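Local atomic coordinates of nicotinate phosphoribosyltransferase (PDB entry 2IM5), a protein that probably catalyses the ATP-assisted joining of nicotinate to 5-phosphoribosyl 1-diphosphate, giving nicotinate ribonucleotide for NAD biosynthesis. Residues S6-D11 with R64-F69; G152-E157 with T309-I314; E174-V179 with T194-L199; E189-T194 with H203-S208. All coordinates share one frame; numbering follows the deposited sequence.

Interaction 1: S6-D11 with R64-F69; sequences SILDTD and RDEKEF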
loop_
_atom_site.group_PDB
_atom_site.type_symbol
_atom_site.label_atom_id
_atom_site.label_comp_id
_atom_site.label_asym_id
_atom_site.label_seq_id
_atom_site.Cartn_x
_atom_site.Cartn_y
_atom_site.Cartn_z
ATOM N N SER A 6 -15.478 -3.780 -9.582
ATOM C CA SER A 6 -15.019 -2.535 -10.185
ATOM C C SER A 6 -13.521 -2.508 -10.448
ATOM O O SER A 6 -12.719 -2.959 -9.628
ATOM C CB SER A 6 -15.378 -1.350 -9.292
ATOM O OG SER A 6 -14.733 -0.173 -9.764
ATOM N N ILE A 7 -13.140 -1.953 -11.588
ATOM C CA ILE A 7 -11.730 -1.867 -11.912
ATOM C C ILE A 7 -11.065 -0.846 -10.979
ATOM O O ILE A 7 -9.846 -0.782 -10.893
ATOM C CB ILE A 7 -11.537 -1.486 -13.403
ATOM C CG1 ILE A 7 -10.184 -1.999 -13.891
ATOM C CG2 ILE A 7 -11.633 0.018 -13.590
ATOM C CD1 ILE A 7 -10.077 -2.075 -15.405
ATOM N N LEU A 8 -11.878 -0.062 -10.267
ATOM C CA LEU A 8 -11.362 0.930 -9.326
ATOM C C LEU A 8 -11.307 0.378 -7.903
ATOM O O LEU A 8 -10.873 1.069 -6.981
ATOM C CB LEU A 8 -12.218 2.200 -9.335
ATOM C CG LEU A 8 -12.322 3.022 -10.617
ATOM C CD1 LEU A 8 -13.017 4.340 -10.295
ATOM C CD2 LEU A 8 -10.931 3.274 -11.203
ATOM N N ASP A 9 -11.749 -0.862 -7.718
ATOM C CA ASP A 9 -11.715 -1.477 -6.391
ATOM C C ASP A 9 -10.288 -1.968 -6.163
ATOM O O ASP A 9 -9.982 -3.155 -6.294
ATOM C CB ASP A 9 -12.718 -2.637 -6.310
ATOM C CG ASP A 9 -12.864 -3.198 -4.899
ATOM O OD1 ASP A 9 -12.457 -2.526 -3.929
ATOM O OD2 ASP A 9 -13.405 -4.314 -4.755
ATOM N N THR A 10 -9.418 -1.019 -5.833
ATOM C CA THR A 10 -8.007 -1.282 -5.593
ATOM C C THR A 10 -7.446 -0.061 -4.867
ATOM O O THR A 10 -8.167 0.920 -4.641
ATOM C CB THR A 10 -7.257 -1.490 -6.937
ATOM O OG1 THR A 10 -5.889 -1.838 -6.691
ATOM C CG2 THR A 10 -7.310 -0.224 -7.776
ATOM N N ASP A 11 -6.171 -0.119 -4.494
ATOM C CA ASP A 11 -5.545 0.998 -3.798
ATOM C C ASP A 11 -5.042 2.079 -4.743
ATOM O O ASP A 11 -4.606 1.795 -5.857
ATOM C CB ASP A 11 -4.387 0.513 -2.932
ATOM C CG ASP A 11 -4.862 -0.158 -1.664
ATOM O OD1 ASP A 11 -5.667 0.458 -0.938
ATOM O OD2 ASP A 11 -4.428 -1.294 -1.394
ATOM N N ARG A 64 -18.100 4.654 -17.659
ATOM C CA ARG A 64 -18.055 6.060 -18.037
ATOM C C ARG A 64 -18.000 6.956 -16.793
ATOM O O ARG A 64 -17.252 7.930 -16.756
ATOM C CB ARG A 64 -19.276 6.408 -18.892
ATOM C CG ARG A 64 -19.165 7.738 -19.630
ATOM C CD ARG A 64 -17.811 7.876 -20.341
ATOM N NE ARG A 64 -17.374 6.617 -20.947
ATOM C CZ ARG A 64 -16.240 6.461 -21.630
ATOM N NH1 ARG A 64 -15.412 7.488 -21.805
ATOM N NH2 ARG A 64 -15.925 5.270 -22.130
ATOM N N ASP A 65 -18.780 6.622 -15.770
ATOM C CA ASP A 65 -18.774 7.420 -14.549
ATOM C C ASP A 65 -17.433 7.336 -13.839
ATOM O O ASP A 65 -16.959 8.328 -13.284
ATOM C CB ASP A 65 -19.874 6.973 -13.579
ATOM C CG ASP A 65 -21.260 7.370 -14.042
ATOM O OD1 ASP A 65 -21.377 8.363 -14.797
ATOM O OD2 ASP A 65 -22.237 6.698 -13.637
ATOM N N GLU A 66 -16.825 6.151 -13.848
ATOM C CA GLU A 66 -15.534 5.981 -13.192
ATOM C C GLU A 66 -14.475 6.798 -13.916
ATOM O O GLU A 66 -13.624 7.415 -13.283
ATOM C CB GLU A 66 -15.143 4.506 -13.149
ATOM C CG GLU A 66 -16.112 3.670 -12.327
ATOM C CD GLU A 66 -15.729 2.202 -12.276
ATOM O OE1 GLU A 66 -15.301 1.653 -13.317
ATOM O OE2 GLU A 66 -15.872 1.600 -11.191
ATOM N N LYS A 67 -14.539 6.815 -15.240
ATOM C CA LYS A 67 -13.580 7.585 -16.020
ATOM C C LYS A 67 -13.707 9.072 -15.680
ATOM O O LYS A 67 -12.703 9.758 -15.497
ATOM C CB LYS A 67 -13.807 7.378 -17.521
ATOM C CG LYS A 67 -12.778 8.071 -18.391
ATOM C CD LYS A 67 -13.111 7.974 -19.873
ATOM C CE LYS A 67 -12.160 8.837 -20.693
ATOM N NZ LYS A 67 -12.477 8.858 -22.158
ATOM N N GLU A 68 -14.938 9.572 -15.599
ATOM C CA GLU A 68 -15.170 10.977 -15.259
ATOM C C GLU A 68 -14.675 11.268 -13.849
ATOM O O GLU A 68 -14.159 12.354 -13.575
ATOM C CB GLU A 68 -16.656 11.319 -15.356
ATOM C CG GLU A 68 -17.174 11.406 -16.780
ATOM C CD GLU A 68 -18.693 11.532 -16.850
ATOM O OE1 GLU A 68 -19.264 12.358 -16.094
ATOM O OE2 GLU A 68 -19.313 10.805 -17.665
ATOM N N PHE A 69 -14.841 10.298 -12.953
ATOM C CA PHE A 69 -14.378 10.450 -11.581
ATOM C C PHE A 69 -12.850 10.591 -11.569
ATOM O O PHE A 69 -12.300 11.471 -10.907
ATOM C CB PHE A 69 -14.780 9.235 -10.746
ATOM C CG PHE A 69 -14.189 9.225 -9.368
ATOM C CD1 PHE A 69 -14.660 10.094 -8.384
ATOM C CD2 PHE A 69 -13.145 8.356 -9.055
ATOM C CE1 PHE A 69 -14.097 10.097 -7.105
ATOM C CE2 PHE A 69 -12.578 8.350 -7.789
ATOM C CZ PHE A 69 -13.056 9.226 -6.806
HETATM O O HOH W 1 -15.065 -0.931 -13.596
#

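Interaction 2: G152-E157 with T309-I314; sequences GELMRE and TPQRAI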
loop_
_atom_site.group_PDB
_atom_site.type_symbol
_atom_site.label_atom_id
_atom_site.label_comp_id
_atom_site.label_asym_id
_atom_site.label_seq_id
_atom_site.Cartn_x
_atom_site.Cartn_y
_atom_site.Cartn_z
ATOM N N GLY A 152 -15.136 6.241 14.844
ATOM C CA GLY A 152 -15.303 7.494 14.136
ATOM C C GLY A 152 -15.461 8.670 15.086
ATOM O O GLY A 152 -14.797 9.698 14.930
ATOM N N GLU A 153 -16.337 8.520 16.079
ATOM C CA GLU A 153 -16.578 9.591 17.042
ATOM C C GLU A 153 -15.306 9.915 17.818
ATOM O O GLU A 153 -15.010 11.081 18.087
ATOM C CB GLU A 153 -17.714 9.201 17.996
ATOM C CG GLU A 153 -19.040 8.925 17.272
ATOM C CD GLU A 153 -20.174 8.481 18.203
ATOM O OE1 GLU A 153 -19.962 7.557 19.020
ATOM O OE2 GLU A 153 -21.290 9.050 18.106
ATOM N N LEU A 154 -14.541 8.883 18.159
ATOM C CA LEU A 154 -13.298 9.079 18.890
ATOM C C LEU A 154 -12.293 9.899 18.077
ATOM O O LEU A 154 -11.712 10.862 18.584
ATOM C CB LEU A 154 -12.680 7.725 19.249
ATOM C CG LEU A 154 -11.389 7.769 20.075
ATOM C CD1 LEU A 154 -11.685 8.273 21.485
ATOM C CD2 LEU A 154 -10.779 6.379 20.138
ATOM N N MET A 155 -12.082 9.512 16.818
ATOM C CA MET A 155 -11.142 10.227 15.959
ATOM C C MET A 155 -11.606 11.675 15.780
ATOM O O MET A 155 -10.792 12.601 15.786
ATOM C CB MET A 155 -11.035 9.544 14.587
ATOM C CG MET A 155 -10.455 8.118 14.605
ATOM S SD MET A 155 -8.713 7.993 15.151
ATOM C CE MET A 155 -7.890 8.352 13.673
ATOM N N ARG A 156 -12.916 11.858 15.621
ATOM C CA ARG A 156 -13.498 13.188 15.443
ATOM C C ARG A 156 -13.210 14.050 16.669
ATOM O O ARG A 156 -12.725 15.172 16.556
ATOM C CB ARG A 156 -15.014 13.078 15.242
ATOM C CG ARG A 156 -15.719 14.397 14.963
ATOM C CD ARG A 156 -17.223 14.182 14.912
ATOM N NE ARG A 156 -17.739 13.768 16.216
ATOM C CZ ARG A 156 -18.832 13.032 16.399
ATOM N NH1 ARG A 156 -19.548 12.607 15.362
ATOM N NH2 ARG A 156 -19.207 12.713 17.627
ATOM N N GLU A 157 -13.505 13.500 17.841
ATOM C CA GLU A 157 -13.299 14.191 19.107
ATOM C C GLU A 157 -11.856 14.639 19.289
ATOM O O GLU A 157 -11.605 15.775 19.692
ATOM C CB GLU A 157 -13.701 13.276 20.267
ATOM C CG GLU A 157 -13.482 13.871 21.648
ATOM C CD GLU A 157 -13.553 12.823 22.759
ATOM O OE1 GLU A 157 -14.571 12.095 22.831
ATOM O OE2 GLU A 157 -12.592 12.732 23.559
ATOM N N THR A 309 -4.438 1.521 15.578
ATOM C CA THR A 309 -5.774 1.428 16.151
ATOM C C THR A 309 -6.063 2.892 16.459
ATOM O O THR A 309 -5.136 3.690 16.608
ATOM C CB THR A 309 -5.806 0.634 17.476
ATOM O OG1 THR A 309 -5.072 1.345 18.481
ATOM C CG2 THR A 309 -5.213 -0.749 17.285
ATOM N N PRO A 310 -7.342 3.274 16.531
ATOM C CA PRO A 310 -7.640 4.676 16.827
ATOM C C PRO A 310 -6.918 5.163 18.085
ATOM O O PRO A 310 -6.352 6.258 18.106
ATOM C CB PRO A 310 -9.156 4.671 16.976
ATOM C CG PRO A 310 -9.567 3.638 15.963
ATOM C CD PRO A 310 -8.573 2.526 16.211
ATOM N N GLN A 311 -6.918 4.338 19.123
ATOM C CA GLN A 311 -6.271 4.709 20.373
ATOM C C GLN A 311 -4.769 4.905 20.221
ATOM O O GLN A 311 -4.202 5.835 20.785
ATOM C CB GLN A 311 -6.548 3.657 21.449
ATOM C CG GLN A 311 -6.006 4.034 22.825
ATOM C CD GLN A 311 -6.417 5.442 23.260
ATOM O OE1 GLN A 311 -7.600 5.804 23.219
ATOM N NE2 GLN A 311 -5.436 6.240 23.683
ATOM N N ARG A 312 -4.119 4.025 19.470
ATOM C CA ARG A 312 -2.687 4.151 19.257
ATOM C C ARG A 312 -2.387 5.431 18.469
ATOM O O ARG A 312 -1.357 6.075 18.679
ATOM C CB ARG A 312 -2.152 2.939 18.494
ATOM C CG ARG A 312 -0.656 2.990 18.255
ATOM C CD ARG A 312 0.129 2.683 19.519
ATOM N NE ARG A 312 0.006 1.273 19.898
ATOM C CZ ARG A 312 0.641 0.708 20.926
ATOM N NH1 ARG A 312 1.455 1.427 21.696
ATOM N NH2 ARG A 312 0.469 -0.586 21.183
ATOM N N ALA A 313 -3.288 5.795 17.563
ATOM C CA ALA A 313 -3.113 7.004 16.768
ATOM C C ALA A 313 -3.129 8.220 17.694
ATOM O O ALA A 313 -2.330 9.151 17.541
ATOM C CB ALA A 313 -4.224 7.119 15.726
ATOM N N ILE A 314 -4.041 8.199 18.662
ATOM C CA ILE A 314 -4.162 9.292 19.619
ATOM C C ILE A 314 -2.880 9.429 20.445
ATOM O O ILE A 314 -2.443 10.538 20.742
ATOM C CB ILE A 314 -5.381 9.071 20.552
ATOM C CG1 ILE A 314 -6.673 9.225 19.742
ATOM C CG2 ILE A 314 -5.357 10.072 21.710
ATOM C CD1 ILE A 314 -7.924 8.825 20.483
#

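Interaction 3: E174-V179 with T194-L199; sequences EVEDRV and TSNVHL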
loop_
_atom_site.group_PDB
_atom_site.type_symbol
_atom_site.label_atom_id
_atom_site.label_comp_id
_atom_site.label_asym_id
_atom_site.label_seq_id
_atom_site.Cartn_x
_atom_site.Cartn_y
_atom_site.Cartn_z
ATOM N N GLU A 174 -18.120 -5.840 1.122
ATOM C CA GLU A 174 -19.316 -5.406 1.829
ATOM C C GLU A 174 -18.975 -4.792 3.182
ATOM O O GLU A 174 -19.522 -3.760 3.555
ATOM C CB GLU A 174 -20.261 -6.595 1.998
ATOM C CG GLU A 174 -21.550 -6.280 2.715
ATOM C CD GLU A 174 -22.518 -7.437 2.647
ATOM O OE1 GLU A 174 -22.109 -8.579 2.964
ATOM O OE2 GLU A 174 -23.685 -7.205 2.273
ATOM N N VAL A 175 -18.066 -5.423 3.918
ATOM C CA VAL A 175 -17.666 -4.878 5.209
ATOM C C VAL A 175 -16.911 -3.546 5.043
ATOM O O VAL A 175 -17.206 -2.578 5.752
ATOM C CB VAL A 175 -16.790 -5.876 5.989
ATOM C CG1 VAL A 175 -16.154 -5.191 7.185
ATOM C CG2 VAL A 175 -17.638 -7.064 6.442
ATOM N N GLU A 176 -15.952 -3.484 4.117
ATOM C CA GLU A 176 -15.210 -2.238 3.917
ATOM C C GLU A 176 -16.156 -1.133 3.456
ATOM O O GLU A 176 -16.030 0.015 3.875
ATOM C CB GLU A 176 -14.076 -2.395 2.884
ATOM C CG GLU A 176 -13.383 -1.056 2.574
ATOM C CD GLU A 176 -12.183 -1.143 1.605
ATOM O OE1 GLU A 176 -12.099 -2.091 0.784
ATOM O OE2 GLU A 176 -11.330 -0.226 1.659
ATOM N N ASP A 177 -17.106 -1.492 2.600
ATOM C CA ASP A 177 -18.075 -0.536 2.077
ATOM C C ASP A 177 -18.897 0.088 3.203
ATOM O O ASP A 177 -19.003 1.308 3.305
ATOM C CB ASP A 177 -19.013 -1.234 1.089
ATOM C CG ASP A 177 -19.878 -0.259 0.309
ATOM O OD1 ASP A 177 -20.148 0.851 0.810
ATOM O OD2 ASP A 177 -20.306 -0.606 -0.809
ATOM N N ARG A 178 -19.485 -0.757 4.043
ATOM C CA ARG A 178 -20.305 -0.274 5.152
ATOM C C ARG A 178 -19.483 0.495 6.183
ATOM O O ARG A 178 -19.926 1.522 6.689
ATOM C CB ARG A 178 -21.032 -1.446 5.823
ATOM C CG ARG A 178 -21.943 -1.039 6.978
ATOM C CD ARG A 178 -22.876 0.103 6.579
ATOM N NE ARG A 178 -23.655 0.593 7.714
ATOM C CZ ARG A 178 -24.354 1.726 7.709
ATOM N NH1 ARG A 178 -24.375 2.497 6.626
ATOM N NH2 ARG A 178 -25.035 2.089 8.788
ATOM N N VAL A 179 -18.291 -0.000 6.493
ATOM C CA VAL A 179 -17.418 0.660 7.459
ATOM C C VAL A 179 -17.063 2.067 6.980
ATOM O O VAL A 179 -17.037 3.013 7.773
ATOM C CB VAL A 179 -16.112 -0.149 7.685
ATOM C CG1 VAL A 179 -15.075 0.707 8.416
ATOM C CG2 VAL A 179 -16.414 -1.403 8.510
ATOM N N THR A 194 -9.943 7.757 1.683
ATOM C CA THR A 194 -9.679 6.326 1.633
ATOM C C THR A 194 -8.748 5.970 0.481
ATOM O O THR A 194 -8.690 6.666 -0.538
ATOM C CB THR A 194 -10.978 5.521 1.460
ATOM O OG1 THR A 194 -10.667 4.121 1.377
ATOM C CG2 THR A 194 -11.692 5.948 0.191
ATOM N N SER A 195 -8.025 4.873 0.659
ATOM C CA SER A 195 -7.097 4.405 -0.345
ATOM C C SER A 195 -7.853 3.675 -1.450
ATOM O O SER A 195 -7.390 3.617 -2.594
ATOM C CB SER A 195 -6.068 3.481 0.306
ATOM O OG SER A 195 -5.115 3.047 -0.641
ATOM N N ASN A 196 -9.018 3.127 -1.103
ATOM C CA ASN A 196 -9.850 2.399 -2.062
ATOM C C ASN A 196 -10.512 3.394 -3.012
ATOM O O ASN A 196 -11.470 4.083 -2.641
ATOM C CB ASN A 196 -10.921 1.597 -1.322
ATOM C CG ASN A 196 -11.667 0.654 -2.234
ATOM O OD1 ASN A 196 -12.148 1.048 -3.301
ATOM N ND2 ASN A 196 -11.775 -0.604 -1.819
ATOM N N VAL A 197 -10.011 3.463 -4.241
ATOM C CA VAL A 197 -10.534 4.414 -5.227
ATOM C C VAL A 197 -12.020 4.231 -5.525
ATOM O O VAL A 197 -12.757 5.214 -5.662
ATOM C CB VAL A 197 -9.724 4.342 -6.538
ATOM C CG1 VAL A 197 -10.165 5.449 -7.496
ATOM C CG2 VAL A 197 -8.236 4.466 -6.221
ATOM N N HIS A 198 -12.456 2.976 -5.616
ATOM C CA HIS A 198 -13.855 2.662 -5.871
ATOM C C HIS A 198 -14.787 3.199 -4.777
ATOM O O HIS A 198 -15.815 3.826 -5.067
ATOM C CB HIS A 198 -14.049 1.149 -5.988
ATOM C CG HIS A 198 -15.473 0.713 -5.841
ATOM N ND1 HIS A 198 -16.480 1.154 -6.676
ATOM C CD2 HIS A 198 -16.061 -0.120 -4.949
ATOM C CE1 HIS A 198 -17.625 0.607 -6.308
ATOM N NE2 HIS A 198 -17.398 -0.169 -5.261
ATOM N N LEU A 199 -14.433 2.945 -3.521
ATOM C CA LEU A 199 -15.258 3.406 -2.420
ATOM C C LEU A 199 -15.180 4.922 -2.229
ATOM O O LEU A 199 -16.095 5.529 -1.674
ATOM C CB LEU A 199 -14.875 2.666 -1.137
ATOM C CG LEU A 199 -15.227 1.170 -1.199
ATOM C CD1 LEU A 199 -14.855 0.484 0.107
ATOM C CD2 LEU A 199 -16.729 1.005 -1.485
HETATM O O HOH W 2 -12.549 2.454 1.937
HETATM O O HOH W 3 -9.369 1.276 2.040
#

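Interaction 4: E189-T194 with H203-S208; sequences ESLFGT and HGLRVS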
loop_
_atom_site.group_PDB
_atom_site.type_symbol
_atom_site.label_atom_id
_atom_site.label_comp_id
_atom_site.label_asym_id
_atom_site.label_seq_id
_atom_site.Cartn_x
_atom_site.Cartn_y
_atom_site.Cartn_z
ATOM N N GLU A 189 -14.697 15.804 10.097
ATOM C CA GLU A 189 -13.546 16.218 9.307
ATOM C C GLU A 189 -12.290 15.382 9.574
ATOM O O GLU A 189 -11.311 15.485 8.843
ATOM C CB GLU A 189 -13.247 17.699 9.565
ATOM C CG GLU A 189 -14.356 18.644 9.092
ATOM C CD GLU A 189 -14.128 20.097 9.515
ATOM O OE1 GLU A 189 -13.120 20.709 9.084
ATOM O OE2 GLU A 189 -14.964 20.626 10.282
ATOM N N SER A 190 -12.310 14.547 10.608
ATOM C CA SER A 190 -11.138 13.736 10.916
ATOM C C SER A 190 -10.843 12.707 9.818
ATOM O O SER A 190 -9.703 12.292 9.640
ATOM C CB SER A 190 -11.305 13.028 12.263
ATOM O OG SER A 190 -12.264 11.986 12.191
ATOM N N LEU A 191 -11.871 12.301 9.085
ATOM C CA LEU A 191 -11.688 11.345 7.996
ATOM C C LEU A 191 -11.137 12.070 6.769
ATOM O O LEU A 191 -11.858 12.796 6.094
ATOM C CB LEU A 191 -13.021 10.681 7.635
ATOM C CG LEU A 191 -12.996 9.738 6.425
ATOM C CD1 LEU A 191 -12.105 8.543 6.741
ATOM C CD2 LEU A 191 -14.422 9.280 6.077
ATOM N N PHE A 192 -9.858 11.874 6.477
ATOM C CA PHE A 192 -9.255 12.527 5.324
ATOM C C PHE A 192 -9.769 11.914 4.023
ATOM O O PHE A 192 -10.172 12.625 3.097
ATOM C CB PHE A 192 -7.735 12.404 5.376
ATOM C CG PHE A 192 -7.045 13.044 4.207
ATOM C CD1 PHE A 192 -6.952 14.429 4.113
ATOM C CD2 PHE A 192 -6.540 12.265 3.170
ATOM C CE1 PHE A 192 -6.368 15.026 3.001
ATOM C CE2 PHE A 192 -5.955 12.853 2.052
ATOM C CZ PHE A 192 -5.870 14.238 1.968
ATOM N N GLY A 193 -9.749 10.587 3.955
ATOM C CA GLY A 193 -10.209 9.908 2.759
ATOM C C GLY A 193 -9.919 8.423 2.830
ATOM O O GLY A 193 -9.678 7.888 3.911
ATOM N N THR A 194 -9.943 7.757 1.683
ATOM C CA THR A 194 -9.679 6.326 1.633
ATOM C C THR A 194 -8.748 5.970 0.481
ATOM O O THR A 194 -8.690 6.666 -0.538
ATOM C CB THR A 194 -10.978 5.521 1.460
ATOM O OG1 THR A 194 -10.667 4.121 1.377
ATOM C CG2 THR A 194 -11.692 5.948 0.191
ATOM N N HIS A 203 -18.646 6.807 -2.181
ATOM C CA HIS A 203 -19.023 7.597 -1.019
ATOM C C HIS A 203 -18.621 9.067 -1.055
ATOM O O HIS A 203 -18.759 9.772 -0.055
ATOM C CB HIS A 203 -18.469 6.940 0.243
ATOM C CG HIS A 203 -19.029 5.576 0.500
ATOM N ND1 HIS A 203 -20.355 5.361 0.804
ATOM C CD2 HIS A 203 -18.448 4.353 0.468
ATOM C CE1 HIS A 203 -20.568 4.064 0.947
ATOM N NE2 HIS A 203 -19.426 3.430 0.748
ATOM N N GLY A 204 -18.128 9.524 -2.201
ATOM C CA GLY A 204 -17.743 10.918 -2.347
ATOM C C GLY A 204 -16.652 11.371 -1.398
ATOM O O GLY A 204 -16.743 12.440 -0.799
ATOM N N LEU A 205 -15.615 10.557 -1.258
ATOM C CA LEU A 205 -14.502 10.881 -0.383
ATOM C C LEU A 205 -13.250 11.131 -1.216
ATOM O O LEU A 205 -13.196 10.772 -2.389
ATOM C CB LEU A 205 -14.236 9.714 0.574
ATOM C CG LEU A 205 -15.362 9.299 1.527
ATOM C CD1 LEU A 205 -14.959 8.009 2.241
ATOM C CD2 LEU A 205 -15.634 10.416 2.540
ATOM N N ARG A 206 -12.247 11.751 -0.604
ATOM C CA ARG A 206 -10.978 11.995 -1.272
ATOM C C ARG A 206 -10.222 10.666 -1.298
ATOM O O ARG A 206 -10.423 9.819 -0.421
ATOM C CB ARG A 206 -10.128 12.997 -0.484
ATOM C CG ARG A 206 -10.591 14.443 -0.520
ATOM C CD ARG A 206 -9.570 15.338 0.184
ATOM N NE ARG A 206 -9.579 15.151 1.632
ATOM C CZ ARG A 206 -10.387 15.798 2.468
ATOM N NH1 ARG A 206 -11.252 16.689 2.007
ATOM N NH2 ARG A 206 -10.345 15.546 3.768
ATOM N N VAL A 207 -9.368 10.469 -2.301
ATOM C CA VAL A 207 -8.570 9.253 -2.340
ATOM C C VAL A 207 -7.337 9.614 -1.529
ATOM O O VAL A 207 -6.941 10.776 -1.492
ATOM C CB VAL A 207 -8.151 8.849 -3.770
ATOM C CG1 VAL A 207 -9.373 8.411 -4.559
ATOM C CG2 VAL A 207 -7.448 10.007 -4.462
ATOM N N SER A 208 -6.730 8.634 -0.879
ATOM C CA SER A 208 -5.561 8.894 -0.054
ATOM C C SER A 208 -4.538 7.772 -0.166
ATOM O O SER A 208 -4.896 6.594 -0.176
ATOM C CB SER A 208 -6.009 9.061 1.402
ATOM O OG SER A 208 -4.918 9.153 2.290
HETATM O O HOH W 4 -12.721 12.496 2.118
#

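Interaction 1: S6-D11 with R64-F69
Ser6 and Glu66 carry the polar half of this contact. Ser6 OG donates to Glu66 OE2 over 2.5 Å, a short bond that reaches the carboxylate on its syn side, 23° out of its plane. The same hydroxyl accepts from Leu8 N at 2.9 Å, so OG is gripped from both segments. A first torsion that sets OG anti to the backbone N (chi1 170°) turns the hydroxyl toward helix 64-73 and Glu66 OE2. The other carboxylate oxygen works through a water, which donates to Glu66 OE1 (2.6 Å) and accepts from Ile7 N (3.0 Å). OE1 also takes the backbone N-H of Thr63, just ahead of the helix, so both oxygens of this buried acid have donors, which probably favours its ionised form.

The apolar half rests on Leu8. Its CD1 methyl lies 3.6 Å from Glu66 CB, the two side chains sliding past each other in opposite directions, and 4.2 Å from Phe69 CD2. Phe69 stacks on His201, and Ser6 and Leu8 touch His198, so helix 197-203 packs against both segments.

In the backbone, Asp9 N bonds to Ser6 O at 3.0 Å, closing a type I beta turn from Ser6 to Asp9. Leu8 N donating to Ser6 OG makes an ST turn within it, and Glu66 fastens this turn to helix 64-73 of the N-terminal domain.

Interaction 2: G152-E157 with T309-I314
Two nearly parallel helices of the alpha/beta part of the enzyme pack here: the end of helix 141-157 lies against the first turn of helix 310-320. Their short segments run 11° apart with axes 10.2 Å from each other, and no hydrogen bond joins them; the contact is made by aliphatic groups and one thioether.

Leu154 meets two residues of the partner helix. Its CG is 3.6 Å from Ile314 CD1, the end methyl of a side chain that crosses it obliquely, and its CD2 methyl comes within 3.9 Å of Pro310 CB. With CG anti to the backbone N (chi1 -178°), the forked end of Leu154 extends across the gap between the helices and meets both residues, which stand one turn apart.

Met155 starts beside the interface and turns into it. Bends at chi2 and chi3 bring SD to 3.8 Å from Pro310 CB, crossing the proline at about a right angle, and carry CE to 4.4 Å from Ala313 CB, a looser touch. Pro310 CB thus touches both the leucine methyl and the sulfur.

Helix 310-320 is capped at its start by Thr309, whose OG1 accepts from Arg312 N at 3.0 Å.

Beneath the helices runs strand 325-330 of the parallel sheet: Met155 touches Ile330 and Ala313 touches Phe328. Helix 332-335 meets Thr309 and Pro310 through Asn333, and Ile314 packs on His158 in the loop following helix 141-157.

Interaction 3: E174-V179 with T194-L199
Leu199 and Glu176 make the tight part of this contact. The CD1 methyl of Leu199 lies 3.3 Å from Glu176 CG, close for two carbons, while its CD2 methyl leans on the carboxylate of Asp177, 3.8 Å from CG. Each branch thus meets one of two successive acids of helix 173-186. Both acids have basic partners: Asp177 pairs with Lys202 and also bonds to His203, and Glu176 OE1 makes a salt bridge with Arg170. Extended throughout, with CG anti to the backbone N (chi1 175°), Glu176 carries its carboxylate past the leucine to the turn ahead of helix 197-203.

That turn is an ST turn running into an N-cap. Thr194 OG1 accepts from Asn196 N at 3.1 Å, and Asn196 OD1 accepts from Leu199 N at 3.0 Å, the donor standing 50° out of the carbonyl plane. With OD1 engaged in capping, ND2 of the same amide turns to acids: it bonds to Asp9 and, weakly, to Glu176 OE1 at 3.0 Å, amide and carboxylate planes 76° apart.

The looser, watery side lies at Glu176 OE2. It is 4.4 Å from Thr194 OG1, and two waters bridge the pair, each donating to OE2.

Interaction 4: E189-T194 with H203-S208
The Phe192 ring carries Arg206 on one face, with NE 3.5 Å above the plane and displaced toward the rim, while Ser208 CB lies at the edge, in plane. The result is an off-centre cation-pi contact: Arg206 CZ is 4.5 Å from the ring centroid, and the ring and guanidinium planes are 50° apart. A water lies over one guanidinium face, bonded to Arg206 N and Phe192 O. The bend in the arginine at chi3 (-72°) folds its head back over the ring and beside Phe192 O, which is 3.0 Å from NE. At the ring edge, Ser208 OG comes within 3.6 Å of CD2 and makes its hydrogen bond to Ser163.

Two main-chain bonds join strand 191-194 to the short, weakly bonded strand 206-207 in parallel register, though the touching parts diverge by 70°. Thr194 N donates to Arg206 O at 3.0 Å, and Ser208 N reaches Thr194 O at 2.8 Å. Gly193 CA makes a CA-H...O contact with Arg206 O at 3.2 Å. Leu191 CD2 meets Leu205 CD2 at 3.9 Å, the two leucines crossing at about a right angle.

Strand 191-194, helix 197-203 and strand 206-207 form a beta-alpha-beta crossover whose final strand lies at one end of the parallel sheet. The water bond and the nearby guanidinium would together favour the partial negative charge on Phe192 O.

Overall arrangement
Interactions 1, 3 and 4 form a continuous cluster, with centres 13 Å apart between 1 and 3 and 10 Å between 3 and 4. Interaction 1 joins 3 through Asp11 OD1 and Ser195 OG (2.7 Å) and through Asp9 OD1 and Asn196 ND2 (2.9 Å), tying the N-terminal domain to the crossover. Interactions 3 and 4 share Thr194 and meet again at Asp177 OD1 and His203 NE2, 2.7 Å apart. Interaction 2 stands away from interaction 1, centres about 29 Å apart, but touches interaction 4 where Met155 O packs on Ser190 CB. His213, the predicted autophosphorylation site, follows the 203-208 segment closely in sequence; it is unmodified here.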